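Local coordinates for HIT domain-containing protein (Leishmania major, PDB 3KSV) that binds zinc and, as a member of the histidine triad family, probably catalyses nucleotide hydrolysis or transfer through a histidine-AMP intermediate, its exact substrate being unknown, at residues Lys17-Asp22 with Ile51-Ala56; Ala26-Ala29 with Leu35-Met38; Ser57-Leu62 with Val92-Gly97; Val72-Ala77 with Val107-Ile112. One frame throughout, in Å; residues are numbered along the deposited sequence.

Interaction 1. Residues Lys17-Asp22 with Ile51-Ala56; sequences KIIKGD and IPKEHA. With ZN (zinc ion), chain B.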
loop_
_atom_site.group_PDB
_atom_site.type_symbol
_atom_site.label_atom_id
_atom_site.label_comp_id
_atom_site.label_asym_id
_atom_site.label_seq_id
_atom_site.Cartn_x
_atom_site.Cartn_y
_atom_site.Cartn_z
ATOM N N LYS A 17 -19.238 -8.760 -5.974
ATOM C CA LYS A 17 -20.038 -9.028 -7.173
ATOM C C LYS A 17 -19.128 -9.403 -8.356
ATOM O O LYS A 17 -19.402 -10.351 -9.070
ATOM C CB LYS A 17 -20.886 -7.816 -7.542
ATOM C CG LYS A 17 -22.033 -7.530 -6.593
ATOM C CD LYS A 17 -22.960 -6.469 -7.200
ATOM C CE LYS A 17 -23.879 -5.850 -6.164
ATOM N NZ LYS A 17 -24.981 -6.771 -5.846
ATOM N N ILE A 18 -18.047 -8.651 -8.543
ATOM C CA ILE A 18 -17.034 -8.974 -9.550
ATOM C C ILE A 18 -16.421 -10.354 -9.271
ATOM O O ILE A 18 -16.315 -11.184 -10.170
ATOM C CB ILE A 18 -15.930 -7.910 -9.582
ATOM C CG1 ILE A 18 -16.492 -6.595 -10.107
ATOM C CG2 ILE A 18 -14.756 -8.338 -10.460
ATOM C CD1 ILE A 18 -15.686 -5.402 -9.633
ATOM N N ILE A 19 -16.058 -10.606 -8.017
ATOM C CA ILE A 19 -15.345 -11.829 -7.655
ATOM C C ILE A 19 -16.175 -13.080 -7.928
ATOM O O ILE A 19 -15.642 -14.070 -8.418
ATOM C CB ILE A 19 -14.864 -11.797 -6.163
ATOM C CG1 ILE A 19 -13.740 -10.771 -5.974
ATOM C CG2 ILE A 19 -14.382 -13.172 -5.720
ATOM C CD1 ILE A 19 -13.640 -10.250 -4.546
ATOM N N LYS A 20 -17.474 -13.024 -7.638
ATOM C CA LYS A 20 -18.379 -14.175 -7.821
ATOM C C LYS A 20 -18.907 -14.303 -9.257
ATOM O O LYS A 20 -19.558 -15.308 -9.600
ATOM C CB LYS A 20 -19.565 -14.103 -6.839
ATOM C CG LYS A 20 -19.236 -14.496 -5.396
ATOM N N GLY A 21 -18.645 -13.287 -10.085
ATOM C CA GLY A 21 -19.087 -13.273 -11.489
ATOM C C GLY A 21 -20.432 -12.613 -11.799
ATOM O O GLY A 21 -20.955 -12.774 -12.902
ATOM N N ASP A 22 -20.998 -11.864 -10.852
ATOM C CA ASP A 22 -22.299 -11.204 -11.067
ATOM C C ASP A 22 -22.154 -9.935 -11.916
ATOM O O ASP A 22 -23.120 -9.514 -12.557
ATOM C CB ASP A 22 -22.996 -10.872 -9.736
ATOM C CG ASP A 22 -23.372 -12.118 -8.924
ATOM O OD1 ASP A 22 -23.789 -13.145 -9.506
ATOM O OD2 ASP A 22 -23.267 -12.059 -7.676
ATOM N N ILE A 51 -7.068 -6.762 -5.196
ATOM C CA ILE A 51 -7.959 -7.038 -4.072
ATOM C C ILE A 51 -7.829 -8.484 -3.570
ATOM O O ILE A 51 -7.535 -9.391 -4.351
ATOM C CB ILE A 51 -9.443 -6.759 -4.440
ATOM C CG1 ILE A 51 -9.967 -7.801 -5.398
ATOM C CG2 ILE A 51 -9.610 -5.361 -5.066
ATOM C CD1 ILE A 51 -11.478 -7.822 -5.463
ATOM N N PRO A 52 -8.049 -8.709 -2.263
ATOM C CA PRO A 52 -8.209 -10.078 -1.821
ATOM C C PRO A 52 -9.558 -10.631 -2.258
ATOM O O PRO A 52 -10.537 -9.889 -2.359
ATOM C CB PRO A 52 -8.151 -9.947 -0.302
ATOM C CG PRO A 52 -8.744 -8.626 -0.041
ATOM C CD PRO A 52 -8.224 -7.763 -1.150
ATOM N N LYS A 53 -9.612 -11.926 -2.524
ATOM C CA LYS A 53 -10.884 -12.577 -2.806
ATOM C C LYS A 53 -11.801 -12.568 -1.572
ATOM O O LYS A 53 -13.011 -12.414 -1.704
ATOM C CB LYS A 53 -10.654 -14.004 -3.302
ATOM C CG LYS A 53 -10.156 -14.081 -4.753
ATOM C CD LYS A 53 -9.649 -15.490 -5.086
ATOM C CE LYS A 53 -9.495 -15.725 -6.580
ATOM N NZ LYS A 53 -8.747 -16.990 -6.865
ATOM N N GLU A 54 -11.216 -12.696 -0.383
ATOM C CA GLU A 54 -11.963 -12.662 0.882
ATOM C C GLU A 54 -12.591 -11.277 1.064
ATOM O O GLU A 54 -11.942 -10.264 0.784
ATOM C CB GLU A 54 -11.005 -12.966 2.065
ATOM C CG GLU A 54 -11.663 -13.060 3.468
ATOM C CD GLU A 54 -10.669 -12.865 4.660
ATOM O OE1 GLU A 54 -9.409 -12.834 4.470
ATOM O OE2 GLU A 54 -11.176 -12.729 5.805
ATOM N N HIS A 55 -13.841 -11.220 1.526
ATOM C CA HIS A 55 -14.444 -9.930 1.884
ATOM C C HIS A 55 -13.918 -9.470 3.246
ATOM O O HIS A 55 -14.530 -9.738 4.284
ATOM C CB HIS A 55 -15.986 -9.967 1.889
ATOM C CG HIS A 55 -16.620 -8.626 2.133
ATOM N ND1 HIS A 55 -16.802 -7.689 1.138
ATOM C CD2 HIS A 55 -17.089 -8.059 3.271
ATOM C CE1 HIS A 55 -17.357 -6.607 1.652
ATOM N NE2 HIS A 55 -17.549 -6.807 2.943
ATOM N N ALA A 56 -12.778 -8.788 3.229
ATOM C CA ALA A 56 -12.266 -8.067 4.406
ATOM C C ALA A 56 -12.560 -6.596 4.168
ATOM O O ALA A 56 -12.212 -6.065 3.123
ATOM C CB ALA A 56 -10.784 -8.285 4.561
HETATM ZN ZN ZN B . -16.652 -7.428 -0.824
#

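Interaction 2. Residues Ala26-Ala29 with Leu35-Met38; sequences AKVA and LAFM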
loop_
_atom_site.group_PDB
_atom_site.type_symbol
_atom_site.label_atom_id
_atom_site.label_comp_id
_atom_site.label_asym_id
_atom_site.label_seq_id
_atom_site.Cartn_x
_atom_site.Cartn_y
_atom_site.Cartn_z
ATOM N N ALA A 26 -12.603 -7.398 -16.878
ATOM C CA ALA A 26 -11.432 -8.064 -17.424
ATOM C C ALA A 26 -10.433 -8.289 -16.294
ATOM O O ALA A 26 -9.975 -7.356 -15.639
ATOM C CB ALA A 26 -10.803 -7.246 -18.554
ATOM N N LYS A 27 -10.109 -9.550 -16.099
ATOM C CA LYS A 27 -9.228 -9.996 -15.043
ATOM C C LYS A 27 -7.748 -9.849 -15.506
ATOM O O LYS A 27 -7.338 -10.443 -16.508
ATOM C CB LYS A 27 -9.675 -11.440 -14.807
ATOM C CG LYS A 27 -9.039 -12.268 -13.745
ATOM C CD LYS A 27 -9.502 -13.742 -13.995
ATOM C CE LYS A 27 -8.686 -14.422 -15.142
ATOM N NZ LYS A 27 -9.515 -15.254 -16.066
ATOM N N VAL A 28 -6.980 -8.994 -14.826
ATOM C CA VAL A 28 -5.549 -8.757 -15.156
ATOM C C VAL A 28 -4.627 -9.859 -14.574
ATOM O O VAL A 28 -3.568 -10.187 -15.131
ATOM C CB VAL A 28 -5.114 -7.326 -14.691
ATOM C CG1 VAL A 28 -3.603 -7.170 -14.634
ATOM C CG2 VAL A 28 -5.742 -6.270 -15.605
ATOM N N ALA A 29 -5.045 -10.440 -13.459
ATOM C CA ALA A 29 -4.345 -11.558 -12.849
ATOM C C ALA A 29 -5.256 -12.153 -11.782
ATOM O O ALA A 29 -6.182 -11.489 -11.300
ATOM C CB ALA A 29 -3.034 -11.109 -12.247
ATOM N N LEU A 35 -7.130 -11.090 -6.606
ATOM C CA LEU A 35 -7.465 -10.750 -7.975
ATOM C C LEU A 35 -6.947 -9.336 -8.332
ATOM O O LEU A 35 -6.893 -8.453 -7.471
ATOM C CB LEU A 35 -8.994 -10.816 -8.130
ATOM C CG LEU A 35 -9.568 -11.142 -9.498
ATOM C CD1 LEU A 35 -9.667 -12.663 -9.648
ATOM C CD2 LEU A 35 -10.944 -10.436 -9.707
ATOM N N ALA A 36 -6.582 -9.124 -9.598
ATOM C CA ALA A 36 -6.265 -7.803 -10.125
ATOM C C ALA A 36 -7.111 -7.460 -11.354
ATOM O O ALA A 36 -7.424 -8.331 -12.187
ATOM C CB ALA A 36 -4.777 -7.712 -10.455
ATOM N N PHE A 37 -7.475 -6.181 -11.465
ATOM C CA PHE A 37 -8.160 -5.651 -12.622
ATOM C C PHE A 37 -7.970 -4.131 -12.771
ATOM O O PHE A 37 -7.374 -3.470 -11.919
ATOM C CB PHE A 37 -9.639 -6.032 -12.580
ATOM C CG PHE A 37 -10.294 -5.743 -11.287
ATOM C CD1 PHE A 37 -10.850 -4.497 -11.050
ATOM C CD2 PHE A 37 -10.374 -6.712 -10.311
ATOM C CE1 PHE A 37 -11.486 -4.208 -9.838
ATOM C CE2 PHE A 37 -10.998 -6.449 -9.098
ATOM C CZ PHE A 37 -11.556 -5.184 -8.853
ATOM N N MET A 38 -8.463 -3.587 -13.876
ATOM C CA MET A 38 -8.344 -2.159 -14.144
ATOM C C MET A 38 -9.389 -1.357 -13.359
ATOM O O MET A 38 -10.477 -1.854 -13.053
ATOM C CB MET A 38 -8.474 -1.880 -15.642
ATOM C CG MET A 38 -7.510 -2.687 -16.556
ATOM S SD MET A 38 -5.755 -2.448 -16.203
ATOM C CE MET A 38 -5.646 -0.669 -16.421
#

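Interaction 3. Residues Ser57-Leu62 with Val92-Gly97; sequences SCLHEL and VLQNNG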
loop_
_atom_site.group_PDB
_atom_site.type_symbol
_atom_site.label_atom_id
_atom_site.label_comp_id
_atom_site.label_asym_id
_atom_site.label_seq_id
_atom_site.Cartn_x
_atom_site.Cartn_y
_atom_site.Cartn_z
ATOM N N SER A 57 -13.228 -5.938 5.101
ATOM C CA SER A 57 -13.531 -4.517 4.920
ATOM C C SER A 57 -12.284 -3.594 5.091
ATOM O O SER A 57 -12.160 -2.569 4.403
ATOM C CB SER A 57 -14.672 -4.105 5.853
ATOM O OG SER A 57 -14.719 -2.692 6.003
ATOM N N CYS A 58 -11.380 -3.969 6.001
ATOM C CA CYS A 58 -10.139 -3.222 6.258
ATOM C C CYS A 58 -8.944 -4.199 6.297
ATOM O O CYS A 58 -9.110 -5.412 6.469
ATOM C CB CYS A 58 -10.219 -2.429 7.580
ATOM S SG CYS A 58 -11.729 -1.384 7.840
ATOM N N LEU A 59 -7.738 -3.663 6.140
ATOM C CA LEU A 59 -6.550 -4.488 5.992
ATOM C C LEU A 59 -6.298 -5.333 7.225
ATOM O O LEU A 59 -5.804 -6.465 7.114
ATOM C CB LEU A 59 -5.318 -3.621 5.673
ATOM C CG LEU A 59 -4.056 -4.382 5.261
ATOM C CD1 LEU A 59 -4.306 -5.233 4.025
ATOM C CD2 LEU A 59 -2.868 -3.413 5.022
ATOM N N HIS A 60 -6.667 -4.798 8.387
ATOM C CA HIS A 60 -6.466 -5.501 9.660
ATOM C C HIS A 60 -7.390 -6.696 9.837
ATOM O O HIS A 60 -7.204 -7.471 10.766
ATOM C CB HIS A 60 -6.551 -4.553 10.882
ATOM C CG HIS A 60 -7.869 -3.861 11.059
ATOM N ND1 HIS A 60 -8.864 -4.351 11.887
ATOM C CD2 HIS A 60 -8.337 -2.691 10.564
ATOM C CE1 HIS A 60 -9.908 -3.538 11.847
ATOM N NE2 HIS A 60 -9.609 -2.520 11.055
ATOM N N GLU A 61 -8.372 -6.848 8.944
ATOM C CA GLU A 61 -9.270 -7.990 8.997
ATOM C C GLU A 61 -8.816 -9.107 8.066
ATOM O O GLU A 61 -9.395 -10.191 8.065
ATOM C CB GLU A 61 -10.688 -7.545 8.652
ATOM C CG GLU A 61 -11.349 -6.716 9.755
ATOM C CD GLU A 61 -12.791 -6.332 9.426
ATOM O OE1 GLU A 61 -12.981 -5.602 8.426
ATOM O OE2 GLU A 61 -13.727 -6.752 10.163
ATOM N N LEU A 62 -7.762 -8.845 7.293
ATOM C CA LEU A 62 -7.283 -9.783 6.280
ATOM C C LEU A 62 -6.470 -10.902 6.947
ATOM O O LEU A 62 -5.705 -10.635 7.877
ATOM C CB LEU A 62 -6.409 -9.017 5.271
ATOM C CG LEU A 62 -6.161 -9.583 3.875
ATOM C CD1 LEU A 62 -7.470 -9.871 3.159
ATOM C CD2 LEU A 62 -5.294 -8.620 3.090
ATOM N N VAL A 92 1.049 3.547 -4.612
ATOM C CA VAL A 92 0.235 2.471 -4.086
ATOM C C VAL A 92 -0.529 3.037 -2.877
ATOM O O VAL A 92 0.057 3.594 -1.955
ATOM C CB VAL A 92 1.082 1.249 -3.673
ATOM C CG1 VAL A 92 0.188 0.170 -3.026
ATOM C CG2 VAL A 92 1.802 0.668 -4.902
ATOM N N LEU A 93 -1.851 2.887 -2.906
ATOM C CA LEU A 93 -2.729 3.473 -1.927
ATOM C C LEU A 93 -3.791 2.473 -1.530
ATOM O O LEU A 93 -4.435 1.872 -2.376
ATOM C CB LEU A 93 -3.410 4.703 -2.503
ATOM C CG LEU A 93 -4.370 5.413 -1.545
ATOM C CD1 LEU A 93 -3.557 6.106 -0.442
ATOM C CD2 LEU A 93 -5.211 6.394 -2.321
ATOM N N GLN A 94 -3.993 2.306 -0.220
ATOM C CA GLN A 94 -5.054 1.424 0.281
ATOM C C GLN A 94 -5.696 2.112 1.459
ATOM O O GLN A 94 -5.020 2.442 2.419
ATOM C CB GLN A 94 -4.474 0.082 0.682
ATOM C CG GLN A 94 -5.519 -1.000 0.941
ATOM C CD GLN A 94 -5.906 -1.077 2.386
ATOM O OE1 GLN A 94 -5.052 -0.932 3.260
ATOM N NE2 GLN A 94 -7.212 -1.290 2.663
ATOM N N ASN A 95 -7.012 2.305 1.366
ATOM C CA ASN A 95 -7.766 3.130 2.300
ATOM C C ASN A 95 -8.638 2.282 3.265
ATOM O O ASN A 95 -9.230 1.281 2.864
ATOM C CB ASN A 95 -8.666 4.040 1.488
ATOM C CG ASN A 95 -7.887 4.950 0.563
ATOM O OD1 ASN A 95 -6.788 5.393 0.875
ATOM N ND2 ASN A 95 -8.474 5.260 -0.560
ATOM N N ASN A 96 -8.697 2.683 4.531
ATOM C CA ASN A 96 -9.343 1.892 5.566
ATOM C C ASN A 96 -10.231 2.780 6.404
ATOM O O ASN A 96 -9.757 3.444 7.304
ATOM C CB ASN A 96 -8.302 1.220 6.421
ATOM C CG ASN A 96 -7.443 0.278 5.626
ATOM O OD1 ASN A 96 -7.804 -0.869 5.421
ATOM N ND2 ASN A 96 -6.288 0.767 5.174
ATOM N N GLY A 97 -11.508 2.837 6.033
ATOM C CA GLY A 97 -12.472 3.724 6.680
ATOM C C GLY A 97 -12.899 4.865 5.781
ATOM O O GLY A 97 -12.114 5.366 4.988
#

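Interaction 4. Residues Val72-Ala77 with Val107-Ile112; sequences VLLAKA and VHFHII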
loop_
_atom_site.group_PDB
_atom_site.type_symbol
_atom_site.label_atom_id
_atom_site.label_comp_id
_atom_site.label_asym_id
_atom_site.label_seq_id
_atom_site.Cartn_x
_atom_site.Cartn_y
_atom_site.Cartn_z
ATOM N N VAL A 72 2.439 -10.337 -2.695
ATOM C CA VAL A 72 3.092 -10.876 -3.875
ATOM C C VAL A 72 2.418 -10.377 -5.155
ATOM O O VAL A 72 3.109 -9.919 -6.057
ATOM C CB VAL A 72 3.115 -12.429 -3.860
ATOM C CG1 VAL A 72 3.383 -12.985 -5.249
ATOM C CG2 VAL A 72 4.156 -12.925 -2.866
ATOM N N LEU A 73 1.082 -10.451 -5.227
ATOM C CA LEU A 73 0.371 -9.917 -6.385
ATOM C C LEU A 73 0.566 -8.414 -6.554
ATOM O O LEU A 73 0.656 -7.930 -7.679
ATOM C CB LEU A 73 -1.119 -10.230 -6.324
ATOM C CG LEU A 73 -1.903 -9.899 -7.604
ATOM C CD1 LEU A 73 -1.178 -10.335 -8.882
ATOM C CD2 LEU A 73 -3.336 -10.503 -7.529
ATOM N N LEU A 74 0.622 -7.678 -5.453
ATOM C CA LEU A 74 0.885 -6.227 -5.504
ATOM C C LEU A 74 2.251 -5.902 -6.144
ATOM O O LEU A 74 2.369 -5.014 -7.001
ATOM C CB LEU A 74 0.818 -5.650 -4.098
ATOM C CG LEU A 74 0.813 -4.135 -3.934
ATOM C CD1 LEU A 74 -0.385 -3.515 -4.652
ATOM C CD2 LEU A 74 0.794 -3.801 -2.431
ATOM N N ALA A 75 3.271 -6.650 -5.743
ATOM C CA ALA A 75 4.621 -6.501 -6.294
ATOM C C ALA A 75 4.654 -6.847 -7.776
ATOM O O ALA A 75 5.310 -6.174 -8.554
ATOM C CB ALA A 75 5.630 -7.387 -5.515
ATOM N N LYS A 76 3.949 -7.905 -8.159
ATOM C CA LYS A 76 3.888 -8.301 -9.565
ATOM C C LYS A 76 3.187 -7.240 -10.402
ATOM O O LYS A 76 3.675 -6.871 -11.481
ATOM C CB LYS A 76 3.174 -9.642 -9.727
ATOM C CG LYS A 76 3.980 -10.776 -9.196
ATOM C CD LYS A 76 3.375 -12.120 -9.499
ATOM C CE LYS A 76 4.339 -13.247 -9.111
ATOM N NZ LYS A 76 3.771 -14.573 -9.454
ATOM N N ALA A 77 2.049 -6.767 -9.898
ATOM C CA ALA A 77 1.290 -5.702 -10.528
ATOM C C ALA A 77 2.116 -4.421 -10.678
ATOM O O ALA A 77 2.060 -3.771 -11.718
ATOM C CB ALA A 77 -0.029 -5.432 -9.743
ATOM N N VAL A 107 -11.217 -4.499 1.000
ATOM C CA VAL A 107 -9.821 -4.064 0.840
ATOM C C VAL A 107 -9.475 -4.007 -0.652
ATOM O O VAL A 107 -9.711 -4.965 -1.396
ATOM C CB VAL A 107 -8.840 -5.023 1.542
ATOM C CG1 VAL A 107 -7.395 -4.708 1.159
ATOM C CG2 VAL A 107 -9.025 -4.958 3.077
ATOM N N HIS A 108 -8.944 -2.868 -1.097
ATOM C CA HIS A 108 -8.415 -2.765 -2.446
ATOM C C HIS A 108 -7.216 -1.825 -2.470
ATOM O O HIS A 108 -7.270 -0.719 -1.937
ATOM C CB HIS A 108 -9.495 -2.349 -3.446
ATOM C CG HIS A 108 -10.266 -1.132 -3.045
ATOM N ND1 HIS A 108 -11.132 -1.124 -1.975
ATOM C CD2 HIS A 108 -10.341 0.100 -3.600
ATOM C CE1 HIS A 108 -11.698 0.065 -1.882
ATOM N NE2 HIS A 108 -11.235 0.828 -2.852
ATOM N N PHE A 109 -6.129 -2.322 -3.054
ATOM C CA PHE A 109 -4.919 -1.559 -3.283
ATOM C C PHE A 109 -4.991 -0.920 -4.663
ATOM O O PHE A 109 -5.104 -1.607 -5.659
ATOM C CB PHE A 109 -3.690 -2.475 -3.218
ATOM C CG PHE A 109 -3.313 -2.879 -1.842
ATOM C CD1 PHE A 109 -2.315 -2.190 -1.159
ATOM C CD2 PHE A 109 -3.964 -3.928 -1.213
ATOM C CE1 PHE A 109 -1.973 -2.533 0.096
ATOM C CE2 PHE A 109 -3.621 -4.288 0.068
ATOM C CZ PHE A 109 -2.609 -3.596 0.727
ATOM N N HIS A 110 -4.931 0.398 -4.712
ATOM C CA HIS A 110 -4.803 1.123 -5.959
ATOM C C HIS A 110 -3.309 1.123 -6.330
ATOM O O HIS A 110 -2.458 1.371 -5.447
ATOM C CB HIS A 110 -5.245 2.577 -5.763
ATOM C CG HIS A 110 -6.667 2.755 -5.302
ATOM N ND1 HIS A 110 -7.701 3.004 -6.172
ATOM C CD2 HIS A 110 -7.204 2.811 -4.055
ATOM C CE1 HIS A 110 -8.817 3.172 -5.485
ATOM N NE2 HIS A 110 -8.544 3.057 -4.197
ATOM N N ILE A 111 -2.996 0.849 -7.604
ATOM C CA ILE A 111 -1.664 1.144 -8.174
ATOM C C ILE A 111 -1.856 2.184 -9.260
ATOM O O ILE A 111 -2.425 1.879 -10.309
ATOM C CB ILE A 111 -0.903 -0.095 -8.719
ATOM C CG1 ILE A 111 -0.993 -1.302 -7.757
ATOM C CG2 ILE A 111 0.607 0.265 -8.939
ATOM C CD1 ILE A 111 -2.366 -1.968 -7.701
ATOM N N ILE A 112 -1.421 3.422 -8.990
ATOM C CA ILE A 112 -1.826 4.594 -9.785
ATOM C C ILE A 112 -0.610 5.206 -10.472
ATOM O O ILE A 112 0.245 5.774 -9.786
ATOM C CB ILE A 112 -2.486 5.693 -8.910
ATOM C CG1 ILE A 112 -3.616 5.137 -8.030
ATOM C CG2 ILE A 112 -3.073 6.784 -9.779
ATOM C CD1 ILE A 112 -3.898 5.983 -6.822
#

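Interaction 1. Residues Lys17-Asp22 with Ile51-Ala56
I51 and I19 meet tip to tip, and the gap between their CD1 methyls is only 3.4 Å, tighter than carbon atoms usually pack. On the strand side, CG1 of I51 sits between its backbone N and carbonyl carbon (chi1 71°), which turns the CG1-CD1 arm toward the helix. The CD1 methyl of I51 also lies 3.8 Å from CG1 of I19, so the end of one isoleucine meets the last two carbons of the other. CB of P52 points away from the helix and the ring packs on L62; what P52 offers I19 is its carbonyl, with O of P52 3.8 Å from CD1 of I19. That same oxygen accepts a hydrogen bond from NE2 of H106 and so helps to position a zinc ligand. K53 follows, and its O approaches CD1 of I19 to 3.6 Å, while its CG lies 4.4 Å from CG2 of I19. From there the lysine runs out extended, leading away from the helix until NZ is hydrogen-bonded to O of T31. Helix 14-20, which closes in a Schellman motif at G21, is thus laid over the end of strand 48-52 through one isoleucine, beside a Cys2His2 zinc site to which helix residue C16 and H55 contribute. H55 takes no part in the apolar packing. Its CG is anti to the backbone N (chi1 -175°), and the ring presents ND1 to the zinc at 2.0 Å. C13, C16 and H106 complete the coordination, with the ring planes of H55 and H106 at about 80°.

Interaction 2. Residues Ala26-Ala29 with Leu35-Met38
The carbonyl O of A36 takes the N-H of V28 at 2.8 Å and a weak, longer bond from N of A29 at 3.4 Å. In return, N of A36 gives a nearly straight bond to O of A29, 2.9 Å long with an angle of 172° at the hydrogen. V28 and A29 both face A36, a classic beta bulge. Next come the side chains that flank these bonds. The CB methyls of A29 and A36 lie on the same face, 4.2 Å apart, while CB of V28 is 4.3 Å from CB of A36. V28 keeps CG2 beside its backbone N, and this methyl reaches SD of M38 at 3.9 Å; M38, bent at both chi2 and chi3, crosses V28 at about a right angle. Toward the ends, CG of K27 brushes CD1 of L35, and O of A26 comes 3.4 Å from CB of F37. The F37 ring itself leads away from A26-A29, to pack on L49 and I51. Strands 27-30 and 34-38 form the antiparallel hairpin at one end of the chain's five-stranded sheet. Strand 48-52 pairs along the other edge of 34-38, with M48 touching both V28 and A36. L73 of helix 64-82 packs on A29 and L35, and I146, on helix 132-147 of the second subunit, lies against V28 and A29.

Interaction 3. Residues Ser57-Leu62 with Val92-Gly97
L59 and C58 meet N96 where the loop leading into helix 64-82 passes the end of strand 89-96, a strand that pairs antiparallel with the second subunit so that one sheet runs through the dimer. N96 is the side chain to follow. Its CB stands toward the loop, and with CG anti to the carbonyl carbon (chi1 -61°) the amide is carried up to the loop backbone, CG reaching within 4.0 Å of N of L59. OD1 does most of the work. It accepts the backbone N-H of L59 at 2.9 Å, with an angle of 157° at the hydrogen and the donor tilted 30° from the carbonyl plane. NE2 of Q94 reaches the same oxygen from the opposite face, so two donors grip it, while CA of C58 lies 3.4 Å from it. At the other branch, ND2 of N96 donates to OE1 of Q94 at 2.8 Å, and a weak bond runs from it to O of Y90 of the second subunit. The two amides of Q94 and N96, two residues apart on the strand, therefore exchange a pair of hydrogen bonds, which should hold both from rotating. In each bond the acceptor lies close to the donor's amide plane, yet the donor stands above the acceptor's carbonyl plane. Q94 gets there by a bend at chi2. Its OE1, besides accepting from N96, rests against the leucine: CB of L59 lies 3.6 Å from OE1 of Q94, and CD2 of L59 3.7 Å from that same oxygen.

Interaction 4. Residues Val72-Ala77 with Val107-Ile112
L74 carries the tight part of this contact, setting its two methyls against F109 and I111. CG of L74 is anti to the backbone N (chi1 -169°), which sends the isobutyl fork from the helix toward the strand. CD2 of L74 approaches the phenyl ring obliquely, 3.7 Å from CD1 of F109 and 4.0 Å from its CE1. The other methyl reaches between the two strand residues: CD1 of L74 is 3.7 Å from CB of F109 and 3.9 Å from CG1 of I111, with CD1 of I111 at 4.0 Å. The leucine thus crosses the phenylalanine at about a right angle and bears on I111 more obliquely, the two lying two apart on the helix-facing side of the strand. All three are buried, no hydrogen bond links the segments, and L59 of the second subunit also packs on L74. The looser side begins one helical turn further on, where the methyl of A77 points at the strand without touching it and packs instead on M48. V72 and K76 lie partly exposed, in touch with A68 and I149 of the second subunit. H110, bonded through ND1 to NE2 of H47, and H108, just before the strand, carry their rings to the other side from F109 and I111. H106, H108 and H110 are the histidines of the predicted histidine triad motif, His-X-His-X-His, that gives the HIT fold its name: F109 among them faces helix 64-82, H106 binds zinc, and H108 is the predicted AMP-carrying residue.

How the interactions relate
From the N terminus, helix 14-20 comes first, and interaction 1 closes a long loop by bringing it to the end of strand 48-52. Interaction 2, which closes the short hairpin turn, lies wholly within that loop, and I51 touches it by a probable backbone hydrogen bond to L35 and by packing on F37. The chain then runs through 57-62 and 72-77 before 92-97 and 107-112 return to them in the same order, so interactions 3 and 4, each closing a loop of about thirty residues, cross. Both come after interaction 1, joined to it by A56 with V107 and P52 with L62. Together they tie the zinc-binding end, helix 64-82 and the dimer-edge strand to one antiparallel sheet.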